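Local structure of FAD:protein FMN transferase (Pseudomonas stutzeri ATCC 14405 = CCUG 16156, 5MGY) at residues F65-M76 with D143-L153; A160-I168 with V181-A189. The protein probably catalyses the magnesium-dependent transfer of FMN from FAD to a threonine of a target protein, releasing AMP. All coordinates share one frame; numbering follows the deposited sequence.

Contact 1: residues F65-M76 with D143-L153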
ATOM      1  N   PHE A  65      -0.798  -5.957 -20.928  1.00 39.52           N
ATOM      2  CA  PHE A  65      -1.434  -4.616 -21.076  1.00 37.41           C
ATOM      3  C   PHE A  65      -0.435  -3.474 -21.291  1.00 38.14           C
ATOM      4  O   PHE A  65      -0.605  -2.633 -22.161  1.00 38.31           O
ATOM      5  CB  PHE A  65      -2.281  -4.273 -19.868  1.00 35.63           C
ATOM      6  CG  PHE A  65      -3.088  -3.040 -20.052  1.00 33.84           C
ATOM      7  CD1 PHE A  65      -4.164  -3.044 -20.920  1.00 32.86           C
ATOM      8  CD2 PHE A  65      -2.750  -1.865 -19.400  1.00 33.00           C
ATOM      9  CE1 PHE A  65      -4.896  -1.909 -21.139  1.00 32.11           C
ATOM     10  CE2 PHE A  65      -3.474  -0.728 -19.612  1.00 31.46           C
ATOM     11  CZ  PHE A  65      -4.545  -0.748 -20.478  1.00 31.78           C
ATOM     12  N   ASN A  66       0.637  -3.483 -20.527  1.00 40.20           N
ATOM     13  CA  ASN A  66       1.653  -2.427 -20.648  1.00 41.45           C
ATOM     14  C   ASN A  66       2.375  -2.424 -21.968  1.00 41.56           C
ATOM     15  O   ASN A  66       2.818  -1.384 -22.396  1.00 43.16           O
ATOM     16  CB  ASN A  66       2.692  -2.498 -19.504  1.00 38.63           C
ATOM     17  CG  ASN A  66       2.119  -2.117 -18.170  1.00 33.67           C
ATOM     18  OD1 ASN A  66       0.966  -1.700 -18.042  1.00 27.97           O
ATOM     19  ND2 ASN A  66       2.912  -2.315 -17.155  1.00 34.92           N
ATOM     20  N   ALA A  67       2.499  -3.584 -22.610  1.00 43.08           N
ATOM     21  CA  ALA A  67       3.202  -3.632 -23.909  1.00 39.20           C
ATOM     22  C   ALA A  67       2.401  -3.026 -25.055  1.00 37.51           C
ATOM     23  O   ALA A  67       2.984  -2.594 -26.020  1.00 38.91           O
ATOM     24  CB  ALA A  67       3.610  -5.024 -24.223  1.00 38.74           C
ATOM     25  N   LEU A  68       1.081  -2.970 -24.924  1.00 37.12           N
ATOM     26  CA  LEU A  68       0.224  -2.507 -25.970  1.00 37.87           C
ATOM     27  C   LEU A  68       0.391  -1.021 -26.292  1.00 39.32           C
ATOM     28  O   LEU A  68       0.889  -0.267 -25.499  1.00 38.22           O
ATOM     29  CB  LEU A  68      -1.218  -2.806 -25.600  1.00 39.03           C
ATOM     30  CG  LEU A  68      -1.901  -4.144 -25.979  1.00 39.17           C
ATOM     31  CD1 LEU A  68      -1.004  -5.347 -26.260  1.00 38.63           C
ATOM     32  CD2 LEU A  68      -2.911  -4.517 -24.928  1.00 38.24           C
ATOM     33  N   PRO A  69       0.015  -0.619 -27.506  1.00 45.04           N
ATOM     34  CA  PRO A  69       0.138   0.758 -27.958  1.00 43.32           C
ATOM     35  C   PRO A  69      -1.090   1.590 -27.608  1.00 42.48           C
ATOM     36  O   PRO A  69      -2.162   1.045 -27.389  1.00 41.41           O
ATOM     37  CB  PRO A  69       0.169   0.574 -29.470  1.00 42.82           C
ATOM     38  CG  PRO A  69      -0.806  -0.516 -29.701  1.00 41.77           C
ATOM     39  CD  PRO A  69      -0.458  -1.495 -28.612  1.00 43.53           C
ATOM     40  N   ALA A  70      -0.941   2.899 -27.656  1.00 42.15           N
ATOM     41  CA  ALA A  70      -2.083   3.800 -27.516  1.00 40.41           C
ATOM     42  C   ALA A  70      -3.302   3.400 -28.301  1.00 39.88           C
ATOM     43  O   ALA A  70      -3.193   2.878 -29.382  1.00 37.95           O
ATOM     44  CB  ALA A  70      -1.698   5.194 -27.945  1.00 40.08           C
ATOM     45  N   GLY A  71      -4.470   3.666 -27.743  1.00 42.28           N
ATOM     46  CA  GLY A  71      -5.734   3.273 -28.381  1.00 42.70           C
ATOM     47  C   GLY A  71      -6.220   1.867 -28.132  1.00 42.53           C
ATOM     48  O   GLY A  71      -7.339   1.580 -28.513  1.00 49.27           O
ATOM     49  N   SER A  72      -5.437   1.015 -27.477  1.00 41.26           N
ATOM     50  CA  SER A  72      -5.823  -0.370 -27.249  1.00 45.50           C
ATOM     51  C   SER A  72      -6.889  -0.536 -26.176  1.00 46.16           C
ATOM     52  O   SER A  72      -6.836   0.158 -25.187  1.00 47.27           O
ATOM     53  CB  SER A  72      -4.616  -1.197 -26.844  1.00 48.50           C
ATOM     54  OG  SER A  72      -3.762  -1.368 -27.966  1.00 56.24           O
ATOM     55  N   CYS A  73      -7.884  -1.398 -26.445  1.00 48.38           N
ATOM     56  CA  CYS A  73      -8.716  -2.109 -25.465  1.00 46.08           C
ATOM     57  C   CYS A  73      -8.281  -3.580 -25.478  1.00 45.46           C
ATOM     58  O   CYS A  73      -8.093  -4.180 -26.521  1.00 49.41           O
ATOM     59  CB  CYS A  73     -10.204  -1.988 -25.779  1.00 47.47           C
ATOM     60  SG  CYS A  73     -10.841  -0.300 -25.538  1.00 54.93           S
ATOM     61  N   GLU A  74      -8.100  -4.145 -24.303  1.00 43.44           N
ATOM     62  CA  GLU A  74      -7.580  -5.473 -24.138  1.00 43.67           C
ATOM     63  C   GLU A  74      -8.304  -6.151 -22.989  1.00 47.55           C
ATOM     64  O   GLU A  74      -8.428  -5.557 -21.904  1.00 52.09           O
ATOM     65  CB  GLU A  74      -6.122  -5.384 -23.836  1.00 41.49           C
ATOM     66  CG  GLU A  74      -5.456  -6.717 -23.577  1.00 43.79           C
ATOM     67  CD  GLU A  74      -5.109  -7.517 -24.840  1.00 46.20           C
ATOM     68  OE1 GLU A  74      -5.456  -7.079 -25.963  1.00 51.70           O
ATOM     69  OE2 GLU A  74      -4.429  -8.570 -24.727  1.00 45.42           O
ATOM     70  N   PRO A  75      -8.788  -7.403 -23.196  1.00 52.16           N
ATOM     71  CA  PRO A  75      -9.444  -8.075 -22.046  1.00 52.31           C
ATOM     72  C   PRO A  75      -8.469  -8.286 -20.865  1.00 47.35           C
ATOM     73  O   PRO A  75      -7.268  -8.537 -21.079  1.00 42.29           O
ATOM     74  CB  PRO A  75      -9.935  -9.405 -22.637  1.00 55.11           C
ATOM     75  CG  PRO A  75      -9.870  -9.240 -24.104  1.00 55.68           C
ATOM     76  CD  PRO A  75      -8.770  -8.274 -24.379  1.00 52.55           C
ATOM     77  N   MET A  76      -8.978  -8.113 -19.648  1.00 45.20           N
ATOM     78  CA  MET A  76      -8.146  -8.239 -18.428  1.00 43.39           C
ATOM     79  C   MET A  76      -8.892  -8.955 -17.329  1.00 41.87           C
ATOM     80  O   MET A  76     -10.133  -8.850 -17.208  1.00 41.05           O
ATOM     81  CB  MET A  76      -7.696  -6.866 -17.858  1.00 42.14           C
ATOM     82  CG  MET A  76      -6.821  -6.019 -18.754  1.00 42.17           C
ATOM     83  SD  MET A  76      -5.246  -6.768 -19.102  1.00 44.72           S
ATOM     84  CE  MET A  76      -4.452  -6.491 -17.563  1.00 41.83           C
ATOM     85  N   ASP A 143     -15.303  -6.210 -19.710  1.00 46.24           N
ATOM     86  CA  ASP A 143     -14.201  -6.954 -19.170  1.00 47.00           C
ATOM     87  C   ASP A 143     -12.898  -6.472 -19.802  1.00 46.96           C
ATOM     88  O   ASP A 143     -11.858  -7.135 -19.672  1.00 43.61           O
ATOM     89  CB  ASP A 143     -14.424  -8.447 -19.407  1.00 53.89           C
ATOM     90  CG  ASP A 143     -14.466  -8.842 -20.962  1.00 66.05           C
ATOM     91  OD1 ASP A 143     -15.205  -8.178 -21.778  1.00 67.70           O
ATOM     92  OD2 ASP A 143     -13.748  -9.817 -21.353  1.00 66.85           O
ATOM     93  N   ARG A 144     -12.937  -5.343 -20.523  1.00 49.67           N
ATOM     94  CA  ARG A 144     -11.718  -4.800 -21.153  1.00 52.80           C
ATOM     95  C   ARG A 144     -11.195  -3.583 -20.377  1.00 49.95           C
ATOM     96  O   ARG A 144     -11.995  -2.874 -19.770  1.00 45.75           O
ATOM     97  CB  ARG A 144     -11.986  -4.427 -22.612  1.00 56.45           C
ATOM     98  CG  ARG A 144     -12.288  -5.612 -23.523  1.00 63.06           C
ATOM     99  CD  ARG A 144     -13.500  -5.402 -24.416  1.00 70.46           C
ATOM    100  NE  ARG A 144     -13.201  -4.615 -25.624  1.00 77.10           N
ATOM    101  CZ  ARG A 144     -13.705  -3.404 -25.931  1.00 79.57           C
ATOM    102  NH1 ARG A 144     -14.579  -2.790 -25.129  1.00 83.09           N
ATOM    103  NH2 ARG A 144     -13.339  -2.801 -27.079  1.00 71.81           N
ATOM    104  N   LEU A 145      -9.863  -3.399 -20.377  1.00 45.64           N
ATOM    105  CA  LEU A 145      -9.218  -2.173 -19.929  1.00 44.42           C
ATOM    106  C   LEU A 145      -8.803  -1.439 -21.154  1.00 45.45           C
ATOM    107  O   LEU A 145      -8.156  -2.036 -21.984  1.00 46.39           O
ATOM    108  CB  LEU A 145      -7.911  -2.437 -19.224  1.00 43.26           C
ATOM    109  CG  LEU A 145      -7.695  -2.368 -17.735  1.00 42.46           C
ATOM    110  CD1 LEU A 145      -6.218  -2.256 -17.448  1.00 38.55           C
ATOM    111  CD2 LEU A 145      -8.462  -1.177 -17.186  1.00 45.08           C
ATOM    112  N   CYS A 146      -9.054  -0.140 -21.220  1.00 44.54           N
ATOM    113  CA  CYS A 146      -8.700   0.643 -22.382  1.00 43.48           C
ATOM    114  C   CYS A 146      -7.674   1.684 -22.034  1.00 42.96           C
ATOM    115  O   CYS A 146      -7.652   2.210 -20.912  1.00 43.83           O
ATOM    116  CB  CYS A 146      -9.927   1.265 -22.971  1.00 44.80           C
ATOM    117  SG  CYS A 146     -11.053  -0.055 -23.434  1.00 54.96           S
ATOM    118  N   LYS A 147      -6.805   1.976 -22.998  1.00 40.60           N
ATOM    119  CA  LYS A 147      -5.855   3.036 -22.813  1.00 40.66           C
ATOM    120  C   LYS A 147      -5.783   3.968 -24.000  1.00 39.09           C
ATOM    121  O   LYS A 147      -5.555   3.507 -25.117  1.00 40.39           O
ATOM    122  CB  LYS A 147      -4.489   2.477 -22.459  1.00 41.15           C
ATOM    123  CG  LYS A 147      -3.757   1.719 -23.534  1.00 40.93           C
ATOM    124  CD  LYS A 147      -2.727   0.857 -22.849  1.00 42.37           C
ATOM    125  CE  LYS A 147      -1.442   0.779 -23.595  1.00 44.55           C
ATOM    126  NZ  LYS A 147      -0.442  -0.008 -22.840  1.00 46.85           N
ATOM    127  N   ALA A 148      -5.953   5.277 -23.739  1.00 35.13           N
ATOM    128  CA  ALA A 148      -5.929   6.295 -24.776  1.00 33.98           C
ATOM    129  C   ALA A 148      -4.539   6.804 -25.152  1.00 34.78           C
ATOM    130  O   ALA A 148      -4.387   7.386 -26.209  1.00 38.64           O
ATOM    131  CB  ALA A 148      -6.771   7.435 -24.375  1.00 33.85           C
ATOM    132  N   VAL A 149      -3.545   6.599 -24.289  1.00 32.80           N
ATOM    133  CA  VAL A 149      -2.143   6.869 -24.564  1.00 32.17           C
ATOM    134  C   VAL A 149      -1.353   5.596 -24.242  1.00 31.04           C
ATOM    135  O   VAL A 149      -1.908   4.697 -23.672  1.00 31.19           O
ATOM    136  CB  VAL A 149      -1.607   8.074 -23.692  1.00 33.46           C
ATOM    137  CG1 VAL A 149      -2.526   9.307 -23.730  1.00 32.64           C
ATOM    138  CG2 VAL A 149      -1.351   7.670 -22.257  1.00 34.50           C
ATOM    139  N   ALA A 150      -0.055   5.535 -24.519  1.00 32.20           N
ATOM    140  CA  ALA A 150       0.742   4.303 -24.216  1.00 34.20           C
ATOM    141  C   ALA A 150       1.009   4.119 -22.743  1.00 32.36           C
ATOM    142  O   ALA A 150       2.185   4.106 -22.347  1.00 33.59           O
ATOM    143  CB  ALA A 150       2.095   4.263 -24.973  1.00 34.16           C
ATOM    144  N   LEU A 151      -0.057   3.911 -21.975  1.00 32.19           N
ATOM    145  CA  LEU A 151       0.040   3.735 -20.502  1.00 35.24           C
ATOM    146  C   LEU A 151       0.799   2.501 -20.042  1.00 36.44           C
ATOM    147  O   LEU A 151       0.653   1.393 -20.590  1.00 38.82           O
ATOM    148  CB  LEU A 151      -1.353   3.672 -19.832  1.00 33.54           C
ATOM    149  CG  LEU A 151      -2.223   4.946 -19.870  1.00 32.54           C
ATOM    150  CD1 LEU A 151      -3.554   4.714 -19.175  1.00 32.62           C
ATOM    151  CD2 LEU A 151      -1.517   6.141 -19.272  1.00 31.59           C
ATOM    152  N   GLN A 152       1.576   2.697 -19.005  1.00 37.99           N
ATOM    153  CA  GLN A 152       2.112   1.564 -18.297  1.00 40.62           C
ATOM    154  C   GLN A 152       1.675   1.630 -16.827  1.00 36.33           C
ATOM    155  O   GLN A 152       1.944   2.612 -16.126  1.00 35.60           O
ATOM    156  CB  GLN A 152       3.594   1.536 -18.499  1.00 44.32           C
ATOM    157  CG  GLN A 152       3.921   1.538 -19.969  1.00 48.42           C
ATOM    158  CD  GLN A 152       5.343   1.059 -20.205  1.00 53.63           C
ATOM    159  OE1 GLN A 152       6.318   1.756 -19.881  1.00 52.26           O
ATOM    160  NE2 GLN A 152       5.475  -0.159 -20.741  1.00 59.30           N
ATOM    161  N   LEU A 153       0.960   0.588 -16.410  1.00 32.67           N
ATOM    162  CA  LEU A 153       0.444   0.485 -15.078  1.00 30.60           C
ATOM    163  C   LEU A 153       1.413  -0.118 -14.112  1.00 30.67           C
ATOM    164  O   LEU A 153       2.327  -0.838 -14.496  1.00 31.91           O
ATOM    165  CB  LEU A 153      -0.824  -0.330 -15.095  1.00 30.96           C
ATOM    166  CG  LEU A 153      -1.924   0.226 -16.024  1.00 30.68           C
ATOM    167  CD1 LEU A 153      -3.241  -0.518 -15.834  1.00 31.14           C
ATOM    168  CD2 LEU A 153      -2.112   1.706 -15.834  1.00 29.42           C
TER
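Lys147 runs alongside Phe65 in the opposite direction, its CD 3.4 Å from Phe65 CZ. Its CG stands between the backbone N and the carbonyl carbon (chi1 69°) and the chain bends at chi3, which brings NZ to 2.7 Å from Phe65 O and 3.0 Å from Leu68 O, the latter approached from above the carbonyl plane. Leu151 O is a third acceptor. NZ also makes a cation-pi contact over one ring face, while Leu145 CD1 sits over the other, 3.7 Å from the Phe65 ring centroid. Asn66 grips Leu153 with both ends of its amide: OD1 accepts from Leu153 N at 2.8 Å, the donor above the carbonyl plane, and ND2, also bonded to Glu63, meets Leu153 O on a lone pair at 3.1 Å. Beyond them, strands 73-75 and 144-147 pair antiparallel, with a disulfide at the non-hydrogen-bonded pair Cys73 and Cys146. A methionine in place of Lys147 would probably leave the carbonyls of Phe65, Leu68 and Leu151 without their shared donor. Phe65 O and Leu68 O lie at and just beyond the C-terminal end of helix 61-67, where the lysine charge probably offsets the helix dipole; lysine and disulfide thus tie different parts of 65-76, helix end and strand, to 143-153.

Contact 2: residues A160-I168 with V181-A189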
ATOM      1  N   ALA A 160      -0.098  -4.838  -1.813  1.00 28.69           N
ATOM      2  CA  ALA A 160       0.052  -5.456  -0.490  1.00 27.51           C
ATOM      3  C   ALA A 160      -1.210  -5.299   0.347  1.00 25.80           C
ATOM      4  O   ALA A 160      -1.676  -6.229   0.983  1.00 25.63           O
ATOM      5  CB  ALA A 160       1.253  -4.875   0.239  1.00 27.63           C
ATOM      6  N   GLY A 161      -1.800  -4.136   0.294  1.00 24.44           N
ATOM      7  CA  GLY A 161      -3.027  -3.968   1.004  1.00 26.46           C
ATOM      8  C   GLY A 161      -4.230  -4.751   0.555  1.00 26.86           C
ATOM      9  O   GLY A 161      -5.057  -5.121   1.395  1.00 27.76           O
ATOM     10  N   TYR A 162      -4.380  -4.846  -0.772  1.00 27.49           N
ATOM     11  CA  TYR A 162      -5.364  -5.675  -1.433  1.00 28.54           C
ATOM     12  C   TYR A 162      -5.158  -7.142  -1.020  1.00 27.57           C
ATOM     13  O   TYR A 162      -6.110  -7.807  -0.631  1.00 29.26           O
ATOM     14  CB  TYR A 162      -5.203  -5.511  -2.925  1.00 30.16           C
ATOM     15  CG  TYR A 162      -6.167  -6.298  -3.746  1.00 33.21           C
ATOM     16  CD1 TYR A 162      -7.535  -6.159  -3.559  1.00 33.85           C
ATOM     17  CD2 TYR A 162      -5.702  -7.192  -4.759  1.00 36.08           C
ATOM     18  CE1 TYR A 162      -8.423  -6.866  -4.354  1.00 35.85           C
ATOM     19  CE2 TYR A 162      -6.580  -7.902  -5.563  1.00 35.40           C
ATOM     20  CZ  TYR A 162      -7.935  -7.739  -5.351  1.00 36.38           C
ATOM     21  OH  TYR A 162      -8.815  -8.431  -6.124  1.00 38.53           O
ATOM     22  N   ALA A 163      -3.909  -7.597  -1.044  1.00 26.23           N
ATOM     23  CA  ALA A 163      -3.530  -8.955  -0.658  1.00 27.00           C
ATOM     24  C   ALA A 163      -4.007  -9.291   0.760  1.00 28.29           C
ATOM     25  O   ALA A 163      -4.501 -10.381   0.991  1.00 31.03           O
ATOM     26  CB  ALA A 163      -2.014  -9.168  -0.800  1.00 25.60           C
ATOM     27  N   VAL A 164      -3.897  -8.334   1.682  1.00 29.29           N
ATOM     28  CA  VAL A 164      -4.299  -8.500   3.063  1.00 29.53           C
ATOM     29  C   VAL A 164      -5.815  -8.689   3.101  1.00 30.44           C
ATOM     30  O   VAL A 164      -6.334  -9.572   3.809  1.00 30.69           O
ATOM     31  CB  VAL A 164      -3.852  -7.263   3.888  1.00 29.60           C
ATOM     32  CG1 VAL A 164      -4.562  -7.166   5.249  1.00 30.82           C
ATOM     33  CG2 VAL A 164      -2.362  -7.318   4.114  1.00 29.90           C
ATOM     34  N   ASP A 165      -6.529  -7.865   2.325  1.00 30.58           N
ATOM     35  CA  ASP A 165      -7.980  -7.908   2.332  1.00 29.65           C
ATOM     36  C   ASP A 165      -8.405  -9.250   1.745  1.00 31.60           C
ATOM     37  O   ASP A 165      -9.247  -9.911   2.359  1.00 35.66           O
ATOM     38  CB  ASP A 165      -8.646  -6.734   1.598  1.00 27.75           C
ATOM     39  CG  ASP A 165      -8.556  -5.395   2.342  1.00 28.21           C
ATOM     40  OD1 ASP A 165      -8.443  -5.366   3.599  1.00 29.53           O
ATOM     41  OD2 ASP A 165      -8.642  -4.313   1.672  1.00 27.95           O
ATOM     42  N   LEU A 166      -7.792  -9.677   0.636  1.00 29.91           N
ATOM     43  CA  LEU A 166      -8.130 -10.981   0.052  1.00 30.74           C
ATOM     44  C   LEU A 166      -7.871 -12.154   0.998  1.00 30.46           C
ATOM     45  O   LEU A 166      -8.712 -13.035   1.125  1.00 31.93           O
ATOM     46  CB  LEU A 166      -7.447 -11.228  -1.307  1.00 29.38           C
ATOM     47  CG  LEU A 166      -7.916 -10.332  -2.479  1.00 30.36           C
ATOM     48  CD1 LEU A 166      -6.951 -10.534  -3.671  1.00 30.53           C
ATOM     49  CD2 LEU A 166      -9.411 -10.492  -2.841  1.00 27.97           C
ATOM     50  N   VAL A 167      -6.734 -12.156   1.666  1.00 30.95           N
ATOM     51  CA  VAL A 167      -6.449 -13.196   2.620  1.00 33.62           C
ATOM     52  C   VAL A 167      -7.505 -13.206   3.721  1.00 35.73           C
ATOM     53  O   VAL A 167      -7.997 -14.237   4.075  1.00 37.95           O
ATOM     54  CB  VAL A 167      -5.034 -13.069   3.200  1.00 33.55           C
ATOM     55  CG1 VAL A 167      -4.844 -13.997   4.401  1.00 33.67           C
ATOM     56  CG2 VAL A 167      -4.028 -13.396   2.111  1.00 32.95           C
ATOM     57  N   ILE A 168      -7.886 -12.049   4.222  1.00 39.69           N
ATOM     58  CA  ILE A 168      -8.952 -11.984   5.224  1.00 40.84           C
ATOM     59  C   ILE A 168     -10.326 -12.482   4.713  1.00 40.80           C
ATOM     60  O   ILE A 168     -11.057 -13.114   5.443  1.00 44.73           O
ATOM     61  CB  ILE A 168      -9.034 -10.580   5.840  1.00 41.10           C
ATOM     62  CG1 ILE A 168      -7.810 -10.357   6.723  1.00 41.86           C
ATOM     63  CG2 ILE A 168     -10.297 -10.395   6.682  1.00 40.95           C
ATOM     64  CD1 ILE A 168      -7.650  -8.926   7.236  1.00 42.56           C
ATOM     65  N   VAL A 181      -3.150 -10.346  10.062  1.00 36.93           N
ATOM     66  CA  VAL A 181      -2.512 -10.738   8.801  1.00 37.53           C
ATOM     67  C   VAL A 181      -1.553  -9.637   8.391  1.00 40.60           C
ATOM     68  O   VAL A 181      -2.003  -8.544   8.216  1.00 41.30           O
ATOM     69  CB  VAL A 181      -3.577 -10.838   7.724  1.00 35.58           C
ATOM     70  CG1 VAL A 181      -3.024 -11.245   6.426  1.00 35.95           C
ATOM     71  CG2 VAL A 181      -4.498 -11.940   8.005  1.00 35.02           C
ATOM     72  N   GLU A 182      -0.264  -9.897   8.197  1.00 43.21           N
ATOM     73  CA  GLU A 182       0.649  -8.850   7.754  1.00 45.78           C
ATOM     74  C   GLU A 182       1.378  -9.241   6.465  1.00 43.68           C
ATOM     75  O   GLU A 182       2.027 -10.271   6.441  1.00 43.26           O
ATOM     76  CB  GLU A 182       1.618  -8.502   8.885  1.00 52.96           C
ATOM     77  CG  GLU A 182       2.871  -7.675   8.489  1.00 59.93           C
ATOM     78  CD  GLU A 182       4.137  -8.536   8.203  1.00 71.69           C
ATOM     79  OE1 GLU A 182       4.903  -8.307   7.261  1.00 80.75           O
ATOM     80  OE2 GLU A 182       4.432  -9.507   8.899  1.00 75.43           O
ATOM     81  N   ILE A 183       1.286  -8.421   5.408  1.00 41.46           N
ATOM     82  CA  ILE A 183       1.955  -8.717   4.131  1.00 41.67           C
ATOM     83  C   ILE A 183       2.826  -7.522   3.841  1.00 43.63           C
ATOM     84  O   ILE A 183       2.305  -6.461   3.604  1.00 41.50           O
ATOM     85  CB  ILE A 183       0.955  -9.008   3.008  1.00 39.70           C
ATOM     86  CG1 ILE A 183       0.104 -10.229   3.414  1.00 41.46           C
ATOM     87  CG2 ILE A 183       1.664  -9.264   1.675  1.00 39.18           C
ATOM     88  CD1 ILE A 183      -1.104 -10.504   2.534  1.00 43.35           C
ATOM     89  N   THR A 184       4.158  -7.692   3.919  1.00 49.22           N
ATOM     90  CA  THR A 184       5.175  -6.625   3.623  1.00 46.95           C
ATOM     91  C   THR A 184       4.843  -5.321   4.271  1.00 47.28           C
ATOM     92  O   THR A 184       4.929  -4.266   3.644  1.00 53.72           O
ATOM     93  CB  THR A 184       5.404  -6.329   2.122  1.00 45.30           C
ATOM     94  OG1 THR A 184       4.349  -5.526   1.607  1.00 45.16           O
ATOM     95  CG2 THR A 184       5.477  -7.595   1.327  1.00 50.82           C
ATOM     96  N   GLY A 185       4.415  -5.382   5.520  1.00 46.33           N
ATOM     97  CA  GLY A 185       4.191  -4.213   6.321  1.00 45.88           C
ATOM     98  C   GLY A 185       2.760  -3.775   6.440  1.00 45.53           C
ATOM     99  O   GLY A 185       2.345  -3.369   7.514  1.00 48.41           O
ATOM    100  N   GLU A 186       1.988  -3.855   5.370  1.00 43.22           N
ATOM    101  CA  GLU A 186       0.537  -3.639   5.473  1.00 40.31           C
ATOM    102  C   GLU A 186      -0.069  -4.746   6.328  1.00 37.91           C
ATOM    103  O   GLU A 186       0.338  -5.888   6.247  1.00 35.83           O
ATOM    104  CB  GLU A 186      -0.154  -3.647   4.081  1.00 39.02           C
ATOM    105  CG  GLU A 186      -0.050  -2.341   3.329  1.00 39.07           C
ATOM    106  CD  GLU A 186       1.365  -1.927   3.029  1.00 41.23           C
ATOM    107  OE1 GLU A 186       2.195  -2.841   2.824  1.00 47.63           O
ATOM    108  OE2 GLU A 186       1.659  -0.696   2.992  1.00 44.66           O
ATOM    109  N   LEU A 187      -1.056  -4.395   7.138  1.00 38.88           N
ATOM    110  CA  LEU A 187      -1.724  -5.359   7.950  1.00 37.84           C
ATOM    111  C   LEU A 187      -3.082  -4.958   8.410  1.00 35.45           C
ATOM    112  O   LEU A 187      -3.465  -3.800   8.374  1.00 32.74           O
ATOM    113  CB  LEU A 187      -0.873  -5.731   9.141  1.00 43.54           C
ATOM    114  CG  LEU A 187      -0.497  -4.758  10.252  1.00 49.94           C
ATOM    115  CD1 LEU A 187      -1.658  -4.464  11.209  1.00 51.69           C
ATOM    116  CD2 LEU A 187       0.682  -5.353  11.047  1.00 51.24           C
ATOM    117  N   LYS A 188      -3.806  -5.973   8.867  1.00 33.92           N
ATOM    118  CA  LYS A 188      -5.106  -5.794   9.467  1.00 32.27           C
ATOM    119  C   LYS A 188      -5.377  -6.895  10.514  1.00 35.15           C
ATOM    120  O   LYS A 188      -4.927  -8.028  10.400  1.00 35.57           O
ATOM    121  CB  LYS A 188      -6.150  -5.751   8.373  1.00 29.86           C
ATOM    122  CG  LYS A 188      -7.557  -5.603   8.870  1.00 28.63           C
ATOM    123  CD  LYS A 188      -8.569  -5.378   7.751  1.00 27.91           C
ATOM    124  CE  LYS A 188      -9.968  -5.372   8.374  1.00 27.78           C
ATOM    125  NZ  LYS A 188     -11.154  -5.360   7.510  1.00 26.43           N
ATOM    126  N   ALA A 189      -6.108  -6.545  11.547  1.00 37.75           N
ATOM    127  CA  ALA A 189      -6.474  -7.515  12.522  1.00 41.70           C
ATOM    128  C   ALA A 189      -7.894  -7.325  12.959  1.00 41.94           C
ATOM    129  O   ALA A 189      -8.442  -6.222  12.865  1.00 38.59           O
ATOM    130  CB  ALA A 189      -5.535  -7.417  13.726  1.00 46.75           C
TER
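Ile183 pushes its CD1 against the backbone of helix 159-173, 3.6 Å from Val164 N, with Ala163 CB and Val164 CG2 beside it. Its CG1 stands anti to the carbonyl carbon (chi1 -60°), and the extended chain beyond carries CD1 to the helix. Val164 spreads its two methyls over the hairpin: CG2 meets Ile183 and the carbonyl of Glu186, whereas CG1 reaches Lys188 CB at 3.8 Å. One turn further on, Val167 CG1 packs 3.9 Å from Val181 CG1, and Ile168 slides past Val181 in the opposite direction while its CD1 crosses the aliphatic part of Lys188 at about a right angle. This is the tight part, largely apolar.

The type I' turn joining strands 179-183 and 186-190 is close too, but polar and partly exposed: Ala160 CB lies 3.4 Å from Thr184 OG1. Looser is the side where the extended Lys188 chain passes Asp165, Lys188 CD 4.2 Å and Lys188 NZ 4.8 Å from Asp165 OD1.

Near the turn, Glu186 CG, anti to its carbonyl carbon (chi1 -81°), lies 3.9 Å from Gly161 N, and the bend at chi2 brings Glu186 OE1 to 3.4 Å from Ala160 CB. Gly161 N donates to Asp271, a magnesium ligand. The helix thus packs on the antiparallel sheet mainly through hydrocarbon, with no hydrogen bond between the segments, and the polar ends are held by other parts of the fold: Glu186 by Ser225, Asp165 by Thr267 and Leu268 at the start of helix 267-292, Lys188 by Lys265 O. The Gly161 bond probably helps to orient one ligand of the metal.

Overall arrangement
The two contacts follow one another along the chain, which passes from strand 144-147 to helix 159-173 by way of Ser157, a ligand of the bound magnesium ion together with Asp271 and Thr275. They do not touch: their centres are about 28 Å apart and their nearest atoms about 11 Å. Contact 2 is central, its centre about 9 Å from the centre of the chain, and its Glu186 side chain comes to about 5 Å from the magnesium. Contact 1 is peripheral, about 23 Å from the centre of the chain, yet the side chain of Leu153 lies about 10 Å from that of Ser157. Ser157 thus lies on the connection between a strand of contact 1 and the helix of contact 2.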